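Long-range contacts in proteinase K (Serratia sp., PDB 2B6N), which probably cuts peptide bonds inside proteins as a calcium-binding serine endopeptidase of the subtilase family, in a form from a cold-tolerant bacterium: residues Y57-N62 and V96-C101; H72-A77 and T207-T212; G86-V91 and A234-D239; Q137-A142 and Y167-A172; G179-N184 and D198-G203. All coordinates share one frame; numbering follows the deposited sequence.

Contact 1. Residues Y57-N62 and V96-C101; sequences YDFIDN and VRVLNC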
# COMPACT_ATOMS: atom_id res chain seq x y z
N TYR A 57 -7.98 -10.74 -11.25
CA TYR A 57 -8.61 -12.04 -11.05
C TYR A 57 -9.24 -12.09 -9.68
O TYR A 57 -8.76 -11.42 -8.75
CB TYR A 57 -7.61 -13.22 -11.18
CG TYR A 57 -8.36 -14.51 -11.45
CD1 TYR A 57 -8.84 -14.78 -12.73
CD2 TYR A 57 -8.65 -15.42 -10.43
CE1 TYR A 57 -9.55 -15.92 -13.01
CE2 TYR A 57 -9.38 -16.60 -10.69
CZ TYR A 57 -9.83 -16.82 -12.00
OH TYR A 57 -10.57 -17.95 -12.32
N ASP A 58 -10.31 -12.87 -9.56
CA ASP A 58 -11.01 -13.06 -8.31
C ASP A 58 -10.82 -14.51 -7.83
O ASP A 58 -11.44 -15.42 -8.36
CB ASP A 58 -12.49 -12.68 -8.48
CG ASP A 58 -13.32 -12.84 -7.21
OD1 ASP A 58 -12.87 -13.51 -6.26
OD2 ASP A 58 -14.44 -12.29 -7.16
N PHE A 59 -9.95 -14.70 -6.83
CA PHE A 59 -9.70 -16.02 -6.24
C PHE A 59 -10.71 -16.44 -5.18
O PHE A 59 -10.68 -17.57 -4.70
CB PHE A 59 -8.25 -16.13 -5.74
CG PHE A 59 -7.25 -16.12 -6.87
CD1 PHE A 59 -6.56 -14.95 -7.19
CD2 PHE A 59 -7.04 -17.28 -7.64
CE1 PHE A 59 -5.64 -14.93 -8.25
CE2 PHE A 59 -6.15 -17.28 -8.70
CZ PHE A 59 -5.44 -16.10 -9.01
N ILE A 60 -11.65 -15.56 -4.83
CA ILE A 60 -12.77 -15.98 -3.97
C ILE A 60 -13.84 -16.67 -4.83
O ILE A 60 -14.24 -17.81 -4.53
CB ILE A 60 -13.38 -14.78 -3.22
CG1 ILE A 60 -12.31 -14.13 -2.33
CG2 ILE A 60 -14.62 -15.21 -2.39
CD1 ILE A 60 -11.78 -15.03 -1.19
N ASP A 61 -14.27 -16.00 -5.90
CA ASP A 61 -15.33 -16.53 -6.79
C ASP A 61 -14.82 -17.38 -7.94
O ASP A 61 -15.61 -18.05 -8.63
CB ASP A 61 -16.20 -15.39 -7.35
CG ASP A 61 -17.01 -14.69 -6.28
OD1 ASP A 61 -17.23 -15.26 -5.19
OD2 ASP A 61 -17.46 -13.55 -6.54
N ASN A 62 -13.51 -17.37 -8.15
CA ASN A 62 -12.86 -18.04 -9.28
C ASN A 62 -13.34 -17.54 -10.65
O ASN A 62 -13.84 -18.32 -11.50
CB ASN A 62 -12.98 -19.57 -9.15
CG ASN A 62 -12.07 -20.29 -10.12
OD1 ASN A 62 -11.04 -19.76 -10.54
ND2 ASN A 62 -12.45 -21.52 -10.48
N VAL A 96 -6.85 -7.65 -7.51
CA VAL A 96 -6.62 -9.10 -7.35
C VAL A 96 -7.33 -9.48 -6.06
O VAL A 96 -6.85 -9.19 -4.97
CB VAL A 96 -5.11 -9.43 -7.31
CG1 VAL A 96 -4.89 -10.94 -7.26
CG2 VAL A 96 -4.44 -8.88 -8.57
N ARG A 97 -8.52 -10.08 -6.20
CA ARG A 97 -9.36 -10.35 -5.03
C ARG A 97 -9.03 -11.68 -4.36
O ARG A 97 -9.24 -12.78 -4.94
CB ARG A 97 -10.86 -10.22 -5.39
CG ARG A 97 -11.79 -10.61 -4.24
CD ARG A 97 -13.25 -10.33 -4.58
NE ARG A 97 -14.14 -10.54 -3.44
CZ ARG A 97 -15.20 -11.37 -3.41
NH1 ARG A 97 -15.54 -12.09 -4.47
NH2 ARG A 97 -15.92 -11.46 -2.30
N VAL A 98 -8.50 -11.59 -3.14
CA VAL A 98 -8.12 -12.78 -2.38
C VAL A 98 -8.82 -12.82 -1.01
O VAL A 98 -8.62 -13.76 -0.23
CB VAL A 98 -6.59 -12.92 -2.20
CG1 VAL A 98 -5.90 -12.96 -3.56
CG2 VAL A 98 -6.00 -11.78 -1.34
N LEU A 99 -9.61 -11.78 -0.75
CA LEU A 99 -10.31 -11.67 0.53
C LEU A 99 -11.78 -11.52 0.24
O LEU A 99 -12.15 -10.83 -0.72
CB LEU A 99 -9.81 -10.44 1.32
CG LEU A 99 -8.32 -10.40 1.68
CD1 LEU A 99 -8.02 -9.18 2.54
CD2 LEU A 99 -7.91 -11.70 2.39
N ASN A 100 -12.61 -12.19 1.04
CA ASN A 100 -14.06 -12.24 0.80
C ASN A 100 -14.84 -10.98 1.27
O ASN A 100 -14.24 -9.97 1.67
CB ASN A 100 -14.66 -13.56 1.36
CG ASN A 100 -14.53 -13.67 2.87
OD1 ASN A 100 -14.51 -12.67 3.59
ND2 ASN A 100 -14.47 -14.90 3.36
N CYS A 101 -16.18 -11.03 1.20
CA CYS A 101 -17.00 -9.88 1.56
C CYS A 101 -16.83 -9.45 3.03
O CYS A 101 -17.08 -8.30 3.38
CB CYS A 101 -18.49 -10.13 1.23
SG CYS A 101 -18.88 -10.35 -0.57
O HOH W 1 -18.06 -13.36 -3.06
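V96 pairs with Y57, and R97 with D58, where edge strand 53-58 runs parallel to strand 92-97; with helix 72-81 they make a beta-alpha-beta unit of the subtilase sheet. V96 lays CG1 at the edge of the F59 ring, 4.2 Å from CE1. R97 then takes both backbone bonds: its N donates to Y57 O (2.9 Å), and its O accepts from F59 N (2.8 Å). With CG anti to the backbone N (chi1 175°) and the chain extended, R97 runs alongside D58. R97 NH1 meets the syn lone pair of D58 OD2 at 2.9 Å, in the guanidinium plane, although the two planes stand 76° apart. A weak bond from R97 NH1 to D61 OD2 (3.2 Å) completes the salt-bridge network, and a water joins D61 OD1 to R97 NH2. D58 OD1 accepts from I60 N and D61 N, an Asx turn extended to an Asx motif, and the two bonds help fix the carboxylate. I60 CB lies over one guanidinium face. V98 places CG1 beside F59 CD1, and V98 O lies 3.5 Å from I60 CD1. N100 OD1 is held by the backbone N of S102 and S104, while N100 CB packs 4.1 Å from I60 CG2.

Contact 2. Residues H72-A77 and T207-T212; sequences HGTHVA and TSSWYT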
# COMPACT_ATOMS: atom_id res chain seq x y z
N HIS A 72 -12.66 -2.45 1.92
CA HIS A 72 -11.22 -2.39 2.25
C HIS A 72 -10.34 -2.19 0.99
O HIS A 72 -9.54 -1.28 0.94
CB HIS A 72 -10.85 -3.68 2.98
CG HIS A 72 -9.51 -3.66 3.66
ND1 HIS A 72 -8.40 -4.25 3.10
CD2 HIS A 72 -9.13 -3.21 4.88
CE1 HIS A 72 -7.37 -4.13 3.94
NE2 HIS A 72 -7.80 -3.50 5.02
N GLY A 73 -10.52 -3.03 -0.03
CA GLY A 73 -9.67 -2.93 -1.22
C GLY A 73 -9.85 -1.65 -2.01
O GLY A 73 -8.89 -1.14 -2.59
N THR A 74 -11.08 -1.15 -2.07
CA THR A 74 -11.37 0.11 -2.73
C THR A 74 -10.67 1.30 -2.01
O THR A 74 -10.20 2.24 -2.65
CB THR A 74 -12.89 0.33 -2.77
OG1 THR A 74 -13.48 -0.74 -3.53
CG2 THR A 74 -13.24 1.68 -3.44
N HIS A 75 -10.63 1.24 -0.69
CA HIS A 75 -10.04 2.29 0.14
C HIS A 75 -8.53 2.25 -0.09
O HIS A 75 -7.91 3.27 -0.37
CB HIS A 75 -10.40 2.04 1.59
CG HIS A 75 -10.10 3.19 2.51
ND1 HIS A 75 -8.87 3.37 3.09
CD2 HIS A 75 -10.88 4.20 2.94
CE1 HIS A 75 -8.89 4.46 3.84
NE2 HIS A 75 -10.11 4.99 3.77
N VAL A 76 -7.97 1.04 -0.03
CA VAL A 76 -6.53 0.85 -0.24
C VAL A 76 -6.14 1.33 -1.64
O VAL A 76 -5.19 2.10 -1.79
CB VAL A 76 -6.12 -0.63 0.01
CG1 VAL A 76 -4.69 -0.91 -0.46
CG2 VAL A 76 -6.27 -0.97 1.49
N ALA A 77 -6.92 0.93 -2.64
CA ALA A 77 -6.68 1.33 -4.03
C ALA A 77 -6.76 2.85 -4.23
O ALA A 77 -5.95 3.43 -4.95
CB ALA A 77 -7.66 0.60 -4.97
N THR A 207 -8.49 8.99 4.96
CA THR A 207 -9.67 9.08 4.11
C THR A 207 -9.36 8.65 2.68
O THR A 207 -8.31 9.02 2.11
CB THR A 207 -10.27 10.49 4.10
OG1 THR A 207 -10.49 10.93 5.45
CG2 THR A 207 -11.61 10.48 3.32
N SER A 208 -10.28 7.88 2.10
CA SER A 208 -10.12 7.37 0.73
C SER A 208 -11.48 6.90 0.20
O SER A 208 -12.50 7.08 0.87
CB SER A 208 -9.10 6.21 0.69
OG SER A 208 -8.74 5.88 -0.64
N SER A 209 -11.49 6.31 -0.99
CA SER A 209 -12.69 5.81 -1.63
C SER A 209 -13.28 4.61 -0.88
O SER A 209 -12.58 3.97 -0.09
CB SER A 209 -12.35 5.43 -3.08
OG SER A 209 -11.06 4.87 -3.11
N TRP A 210 -14.55 4.32 -1.11
CA TRP A 210 -15.25 3.21 -0.45
C TRP A 210 -16.24 2.61 -1.46
O TRP A 210 -16.61 3.28 -2.42
CB TRP A 210 -16.00 3.71 0.79
CG TRP A 210 -16.50 2.63 1.75
CD1 TRP A 210 -17.81 2.34 2.07
CD2 TRP A 210 -15.69 1.75 2.53
NE1 TRP A 210 -17.86 1.31 3.00
CE2 TRP A 210 -16.57 0.94 3.30
CE3 TRP A 210 -14.30 1.57 2.65
CZ2 TRP A 210 -16.10 -0.05 4.18
CZ3 TRP A 210 -13.83 0.60 3.55
CH2 TRP A 210 -14.74 -0.20 4.30
N TYR A 211 -16.65 1.37 -1.21
CA TYR A 211 -17.35 0.57 -2.22
C TYR A 211 -18.86 0.82 -2.35
O TYR A 211 -19.47 0.34 -3.29
CB TYR A 211 -17.09 -0.93 -1.96
CG TYR A 211 -18.05 -1.55 -0.95
CD1 TYR A 211 -19.00 -2.50 -1.35
CD2 TYR A 211 -18.03 -1.18 0.40
CE1 TYR A 211 -19.91 -3.05 -0.42
CE2 TYR A 211 -18.91 -1.73 1.33
CZ TYR A 211 -19.84 -2.68 0.91
OH TYR A 211 -20.72 -3.22 1.83
N THR A 212 -19.45 1.58 -1.43
CA THR A 212 -20.92 1.67 -1.35
C THR A 212 -21.56 2.50 -2.48
O THR A 212 -22.75 2.31 -2.78
CB THR A 212 -21.38 2.16 0.03
OG1 THR A 212 -20.72 3.39 0.33
CG2 THR A 212 -21.04 1.13 1.12
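S208 and S209 turn successive hydroxyls onto the first turn of helix 72-81 and give protons to two neighbouring carbonyls. With OG trans to its own N (chi1 -169°), S208 brings that hydroxyl to H75 O at 2.8 Å, in the carbonyl plane and on a lone pair; S208 OG and H75 O each have a further weak bond to T79 OG1. S209 OG reaches T74 O at the same 2.8 Å but from 45° above the carbonyl plane. The backbone sets S208 CB directly over the H75 ring, 3.4 Å from the centroid in a CH-pi contact. That ring is held by its own polar end: H75 NE2 is bonded to N218 O and more weakly to I206 O. H75 CA adds a C-H...O contact to S209 O (3.1 Å). T74 divides its branches, with OG1 bonded to D68 OD2 and L43 N and CG2 packed 3.7 Å from W210 C. Farther along, W210 brings CZ3 to 3.7 Å from H72 N. H72 sends its CB away from 207-212; ND1 bonds D39 OD1, and NE2 bonds the bound peptide's backbone and, weakly, S224 OG. Strand 206-209 and the residues after it thus pack on the first turn of the helix that opens with the histidine of the probable Asp-His-Ser catalytic triad, within the His-Gly-Thr signature of subtilases.

Contact 3. Residues G86-V91 and A234-D239; sequences GVAKNV and AALYLD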
# COMPACT_ATOMS: atom_id res chain seq x y z
N GLY A 86 -5.43 9.90 -3.67
CA GLY A 86 -4.29 9.07 -4.04
C GLY A 86 -2.94 9.73 -4.19
O GLY A 86 -2.83 10.92 -4.50
N VAL A 87 -1.90 8.93 -3.99
CA VAL A 87 -0.49 9.34 -4.13
C VAL A 87 -0.09 9.51 -5.61
O VAL A 87 0.57 10.50 -5.99
CB VAL A 87 0.46 8.31 -3.44
CG1 VAL A 87 1.93 8.63 -3.69
CG2 VAL A 87 0.20 8.26 -1.94
N ALA A 88 -0.49 8.53 -6.43
CA ALA A 88 -0.04 8.43 -7.83
C ALA A 88 -1.27 8.50 -8.73
O ALA A 88 -1.89 7.49 -9.06
CB ALA A 88 0.71 7.10 -8.04
N LYS A 89 -1.60 9.73 -9.11
CA LYS A 89 -2.93 10.05 -9.64
C LYS A 89 -3.19 9.60 -11.08
O LYS A 89 -4.31 9.78 -11.58
CB LYS A 89 -3.19 11.55 -9.45
CG LYS A 89 -3.09 11.98 -7.96
CD LYS A 89 -3.42 13.44 -7.77
CE LYS A 89 -3.27 13.85 -6.31
NZ LYS A 89 -4.29 13.25 -5.37
N ASN A 90 -2.19 9.02 -11.73
CA ASN A 90 -2.40 8.46 -13.08
C ASN A 90 -1.94 7.00 -13.22
O ASN A 90 -1.76 6.49 -14.35
CB ASN A 90 -1.73 9.33 -14.15
CG ASN A 90 -2.29 9.08 -15.54
OD1 ASN A 90 -1.53 8.99 -16.52
ND2 ASN A 90 -3.60 8.98 -15.63
N VAL A 91 -1.75 6.33 -12.08
CA VAL A 91 -1.34 4.93 -12.09
C VAL A 91 -2.47 4.04 -12.60
O VAL A 91 -3.66 4.37 -12.44
CB VAL A 91 -0.88 4.46 -10.68
CG1 VAL A 91 -2.07 4.20 -9.75
CG2 VAL A 91 0.03 3.23 -10.77
N ALA A 234 6.23 4.17 -4.49
CA ALA A 234 6.93 3.27 -5.44
C ALA A 234 6.50 3.55 -6.89
O ALA A 234 7.36 3.64 -7.79
CB ALA A 234 6.66 1.80 -5.08
N ALA A 235 5.20 3.70 -7.12
CA ALA A 235 4.67 4.01 -8.45
C ALA A 235 5.19 5.34 -8.97
O ALA A 235 5.50 5.45 -10.15
CB ALA A 235 3.14 4.00 -8.47
N LEU A 236 5.27 6.35 -8.10
CA LEU A 236 5.89 7.63 -8.49
C LEU A 236 7.33 7.44 -8.94
O LEU A 236 7.74 7.99 -9.97
CB LEU A 236 5.89 8.63 -7.33
CG LEU A 236 4.54 9.10 -6.77
CD1 LEU A 236 4.75 10.14 -5.67
CD2 LEU A 236 3.64 9.66 -7.85
N TYR A 237 8.10 6.67 -8.17
CA TYR A 237 9.52 6.46 -8.47
C TYR A 237 9.70 5.69 -9.78
O TYR A 237 10.64 5.92 -10.51
CB TYR A 237 10.24 5.70 -7.36
CG TYR A 237 10.36 6.41 -6.02
CD1 TYR A 237 10.98 5.77 -4.96
CD2 TYR A 237 9.85 7.70 -5.81
CE1 TYR A 237 11.13 6.39 -3.71
CE2 TYR A 237 9.99 8.34 -4.55
CZ TYR A 237 10.63 7.66 -3.52
OH TYR A 237 10.77 8.21 -2.27
N LEU A 238 8.78 4.77 -10.06
CA LEU A 238 8.84 3.95 -11.28
C LEU A 238 8.37 4.71 -12.53
O LEU A 238 8.70 4.33 -13.65
CB LEU A 238 8.06 2.65 -11.08
CG LEU A 238 8.78 1.55 -10.27
CD1 LEU A 238 7.78 0.44 -9.84
CD2 LEU A 238 9.97 0.96 -11.04
N ASP A 239 7.57 5.76 -12.33
CA ASP A 239 7.22 6.71 -13.39
C ASP A 239 8.47 7.55 -13.69
O ASP A 239 8.90 7.67 -14.85
CB ASP A 239 6.05 7.59 -12.89
CG ASP A 239 5.64 8.70 -13.86
OD1 ASP A 239 6.23 8.86 -14.95
OD2 ASP A 239 4.70 9.44 -13.50
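L236 leans toward V87 and A88 because its CG sits trans to the carbonyl carbon (chi1 -62°), and the two methyls then part: CD1 goes to V87 and CD2 to A88. V87 answers with CG1 trans to its N (chi1 174°), which crosses the leucine at about a right angle and comes to 3.8 Å from L236 CD1. L236 CD2 lies 3.9 Å from A88 CB and 3.7 Å from V87 O. A88 CB also meets A235 CB at 4.0 Å. V91 reaches the same alanine with CG2, 3.9 Å from A235 CB. A type I turn from A88 to V91, closed by V91 N to A88 O, presents these two side chains together to helix 223-240. The loop's polar groups are served elsewhere: V87 O accepts from Y24 OH, and K89 NZ reaches G86 O at 2.9 Å and also Q3 and S83. Y24 packs on L236 as well. The helix is the one that starts just before the probable catalytic S224. Between loop and helix the chemistry is that of methyl groups in a buried setting, so the fit rests on shape and exclusion of water.

Contact 4. Residues Q137-A142 and Y167-A172; sequences QATDDA and YSPARA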
# COMPACT_ATOMS: atom_id res chain seq x y z
N GLN A 137 6.00 -19.71 5.82
CA GLN A 137 7.10 -19.72 4.85
C GLN A 137 6.56 -19.84 3.42
O GLN A 137 7.14 -19.29 2.50
CB GLN A 137 8.10 -20.84 5.15
CG GLN A 137 9.36 -20.76 4.28
CD GLN A 137 10.14 -19.49 4.52
OE1 GLN A 137 10.30 -19.05 5.66
NE2 GLN A 137 10.62 -18.88 3.43
N ALA A 138 5.46 -20.57 3.24
CA ALA A 138 4.82 -20.71 1.91
C ALA A 138 4.41 -19.34 1.36
O ALA A 138 4.66 -19.04 0.17
CB ALA A 138 3.60 -21.67 2.00
N THR A 139 3.79 -18.52 2.21
CA THR A 139 3.41 -17.17 1.82
C THR A 139 4.65 -16.31 1.52
O THR A 139 4.71 -15.61 0.51
CB THR A 139 2.54 -16.48 2.89
OG1 THR A 139 1.37 -17.27 3.13
CG2 THR A 139 2.12 -15.07 2.40
N ASP A 140 5.63 -16.36 2.42
CA ASP A 140 6.88 -15.62 2.24
C ASP A 140 7.60 -16.00 0.93
O ASP A 140 8.12 -15.13 0.22
CB ASP A 140 7.82 -15.85 3.43
CG ASP A 140 7.20 -15.45 4.77
OD1 ASP A 140 6.22 -14.67 4.80
OD2 ASP A 140 7.72 -15.93 5.80
N ASP A 141 7.64 -17.30 0.62
CA ASP A 141 8.27 -17.77 -0.61
C ASP A 141 7.60 -17.20 -1.84
O ASP A 141 8.27 -16.85 -2.82
CB ASP A 141 8.21 -19.29 -0.71
CG ASP A 141 9.20 -20.00 0.22
OD1 ASP A 141 10.13 -19.35 0.76
OD2 ASP A 141 8.99 -21.21 0.40
N ALA A 142 6.26 -17.17 -1.81
CA ALA A 142 5.53 -16.66 -2.97
C ALA A 142 5.84 -15.18 -3.17
O ALA A 142 6.01 -14.74 -4.30
CB ALA A 142 4.02 -16.91 -2.84
N TYR A 167 4.65 -12.39 11.71
CA TYR A 167 3.50 -12.44 10.79
C TYR A 167 3.95 -12.49 9.34
O TYR A 167 5.03 -11.98 9.02
CB TYR A 167 2.58 -11.22 10.99
CG TYR A 167 2.17 -11.02 12.43
CD1 TYR A 167 2.84 -10.12 13.24
CD2 TYR A 167 1.14 -11.77 12.98
CE1 TYR A 167 2.48 -9.94 14.58
CE2 TYR A 167 0.77 -11.61 14.30
CZ TYR A 167 1.44 -10.70 15.10
OH TYR A 167 1.06 -10.55 16.40
N SER A 168 3.14 -13.12 8.48
CA SER A 168 3.38 -13.15 7.04
C SER A 168 2.22 -12.48 6.29
O SER A 168 1.06 -12.67 6.66
CB SER A 168 3.51 -14.61 6.54
OG SER A 168 4.71 -15.20 7.01
N PRO A 169 2.53 -11.74 5.20
CA PRO A 169 3.87 -11.57 4.61
C PRO A 169 4.77 -10.49 5.23
O PRO A 169 5.85 -10.22 4.68
CB PRO A 169 3.55 -11.21 3.16
CG PRO A 169 2.31 -10.37 3.28
CD PRO A 169 1.49 -11.10 4.37
N ALA A 170 4.36 -9.90 6.35
CA ALA A 170 5.17 -8.85 7.02
C ALA A 170 6.66 -9.20 7.17
O ALA A 170 7.55 -8.34 6.93
CB ALA A 170 4.56 -8.48 8.40
N ARG A 171 6.95 -10.44 7.54
CA ARG A 171 8.33 -10.85 7.83
C ARG A 171 9.11 -11.21 6.58
O ARG A 171 10.35 -11.37 6.65
CB ARG A 171 8.34 -12.03 8.83
CG ARG A 171 7.93 -13.34 8.17
CD ARG A 171 7.86 -14.52 9.17
NE ARG A 171 7.88 -15.77 8.41
CZ ARG A 171 8.24 -16.98 8.86
NH1 ARG A 171 8.63 -17.17 10.11
NH2 ARG A 171 8.20 -18.00 8.02
N ALA A 172 8.41 -11.37 5.45
CA ALA A 172 9.06 -11.84 4.22
C ALA A 172 10.25 -10.92 3.89
O ALA A 172 10.10 -9.71 3.82
CB ALA A 172 8.08 -11.88 3.04
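The R171 guanidinium offers its edge to the D140 carboxylate, the two planes 44° apart. One oxygen takes the whole charge contact: R171 NE gives its hydrogen to the syn lone pair of D140 OD2 at 2.6 Å, close to the guanidinium plane, and R171 NH2 adds a weak bond to the same OD2 at 3.1 Å. The Q137 amide stands obliquely to the guanidinium, its OE1 3.3 Å from R171 NH2 at an angle too poor for a bond, while its NE2 holds D141 OD1 in the helix. The other D140 oxygen goes to S168, whose OG donates to OD1 at 2.7 Å, on the syn side but 27° out of the carboxylate plane; that hydroxyl also accepts from S136 N. Both carboxylate oxygens are therefore engaged, which fixes the group's rotation. R171 gets there with CG between its backbone N and carbonyl carbon (chi1 75°), then an extended chain. Nearby, T139 CG2 touches P169 CB at 4.2 Å and A172 CB approaches D140 OD1. The peptide before P169 is cis, and P169 to A172 form a type I turn. With S168 paired to G133 as well, the first turn of helix 137-148 is tied to the cis-proline loop that, as in other subtilases, probably borders the S1 specificity pocket.

Contact 5. Residues G179-N184 and D198-G203; sequences GSTTSN and DIYAPG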
# COMPACT_ATOMS: atom_id res chain seq x y z
N GLY A 179 4.99 0.16 8.65
CA GLY A 179 4.30 0.50 9.90
C GLY A 179 3.46 1.77 9.73
O GLY A 179 3.60 2.48 8.73
N SER A 180 2.60 2.03 10.71
CA SER A 180 1.60 3.11 10.64
C SER A 180 1.92 4.26 11.60
O SER A 180 2.33 4.01 12.75
CB SER A 180 0.22 2.53 11.01
OG SER A 180 -0.75 3.55 11.06
N THR A 181 1.70 5.50 11.15
CA THR A 181 1.82 6.68 12.02
C THR A 181 0.54 7.50 12.10
O THR A 181 -0.35 7.34 11.26
CB THR A 181 2.93 7.64 11.53
OG1 THR A 181 2.61 8.09 10.20
CG2 THR A 181 4.31 6.94 11.52
N THR A 182 0.49 8.39 13.09
CA THR A 182 -0.60 9.35 13.26
C THR A 182 -0.21 10.73 12.72
O THR A 182 0.95 10.95 12.34
CB THR A 182 -0.97 9.50 14.73
OG1 THR A 182 0.04 10.27 15.40
CG2 THR A 182 -1.12 8.13 15.42
N SER A 183 -1.17 11.65 12.72
CA SER A 183 -0.93 13.01 12.21
C SER A 183 0.00 13.86 13.06
O SER A 183 0.38 14.95 12.63
CB SER A 183 -2.27 13.75 11.97
OG SER A 183 -3.01 13.89 13.19
N ASN A 184 0.39 13.38 14.25
CA ASN A 184 1.43 14.09 15.02
C ASN A 184 2.78 13.38 14.98
O ASN A 184 3.69 13.71 15.75
CB ASN A 184 0.99 14.42 16.46
CG ASN A 184 0.93 13.20 17.37
OD1 ASN A 184 1.28 12.09 16.99
ND2 ASN A 184 0.48 13.42 18.61
N ASP A 198 10.41 -1.80 7.14
CA ASP A 198 11.29 -1.03 6.27
C ASP A 198 11.08 0.48 6.39
O ASP A 198 12.02 1.27 6.22
CB ASP A 198 11.11 -1.49 4.82
CG ASP A 198 11.57 -2.91 4.63
OD1 ASP A 198 12.81 -3.14 4.72
OD2 ASP A 198 10.73 -3.81 4.48
N ILE A 199 9.84 0.89 6.71
CA ILE A 199 9.47 2.31 6.65
C ILE A 199 8.14 2.50 7.40
O ILE A 199 7.40 1.52 7.62
CB ILE A 199 9.35 2.77 5.16
CG1 ILE A 199 9.41 4.30 5.01
CG2 ILE A 199 8.09 2.15 4.49
CD1 ILE A 199 9.80 4.74 3.60
N TYR A 200 7.86 3.73 7.80
CA TYR A 200 6.60 4.12 8.40
C TYR A 200 5.86 5.05 7.42
O TYR A 200 6.49 5.78 6.64
CB TYR A 200 6.85 4.87 9.70
CG TYR A 200 6.92 4.02 10.95
CD1 TYR A 200 8.15 3.75 11.57
CD2 TYR A 200 5.76 3.50 11.53
CE1 TYR A 200 8.22 2.96 12.73
CE2 TYR A 200 5.82 2.73 12.69
CZ TYR A 200 7.05 2.47 13.29
OH TYR A 200 7.06 1.71 14.44
N ALA A 201 4.53 5.02 7.48
CA ALA A 201 3.69 5.87 6.63
C ALA A 201 2.38 6.16 7.37
O ALA A 201 2.00 5.40 8.28
CB ALA A 201 3.41 5.17 5.28
N PRO A 202 1.69 7.27 7.02
CA PRO A 202 0.39 7.59 7.64
C PRO A 202 -0.59 6.44 7.56
O PRO A 202 -0.88 5.91 6.47
CB PRO A 202 -0.12 8.76 6.79
CG PRO A 202 1.15 9.50 6.44
CD PRO A 202 2.10 8.33 6.07
N GLY A 203 -1.13 6.06 8.72
CA GLY A 203 -2.10 4.96 8.75
C GLY A 203 -3.28 5.16 9.67
O GLY A 203 -4.26 4.43 9.55
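Y200 lays its ring along G179 and S180, where the parallel strands 176-181 and 199-202 run side by side. Its CG is turned trans to the carbonyl carbon but swung past the staggered position (chi1 -90°), which sets CD2 3.4 Å from G179 C, beside the backbone of a glycine. S180 N comes in at the ring edge, and the phenol OH goes off to A265 O. T181 meets Y200 on that same side, near CD2 and CB: with OG1 between its N and carbonyl carbon (chi1 60°), CG2 is left facing Y200 and lies 3.7 Å from CD2. S180, on the other face of the sheet, extends OG away from its own N (chi1 175°) to within 3.0 Å of G203 CA, and that hydroxyl bonds S188 OG. A201 points to this same face, packing on A226 and V230 of helix 223-240, whereas P202 points away from strand 176-181 and packs on W8 and I13 of helix 8-13. The backbone ladder alternates: G179 N to I199 O (3.0 Å), A201 N to G179 O (3.0 Å), T181 N to A201 O (2.9 Å), and a nearly straight G203 N to T181 O (2.9 Å). Since the ladder draws on the N-H groups of A201 and G203, the missing N-H of P202 costs it nothing.

Contacts 1 and 5 stand at the two outermost strands of the seven-stranded parallel sheet, 53-58 and 199-202, with centres about 28 Å apart. Helix 72-81 joins the two strands of contact 1 and carries contact 2, whose partner strand 206-209 follows the last strand of contact 5. Contact 3 packs the loop before strand 92-97 on helix 223-240, centred about 17 Å from contact 2. Contact 4 ties helix 137-148 to strand 167-168, which strand 176-181 of contact 5 follows, centres about 22 Å apart. Along the chain, contacts 1, 2 and 3 interleave, while 4 and then 5 close within the spans of 2 and 3. Distant parts are thus woven into one subtilase catalytic domain.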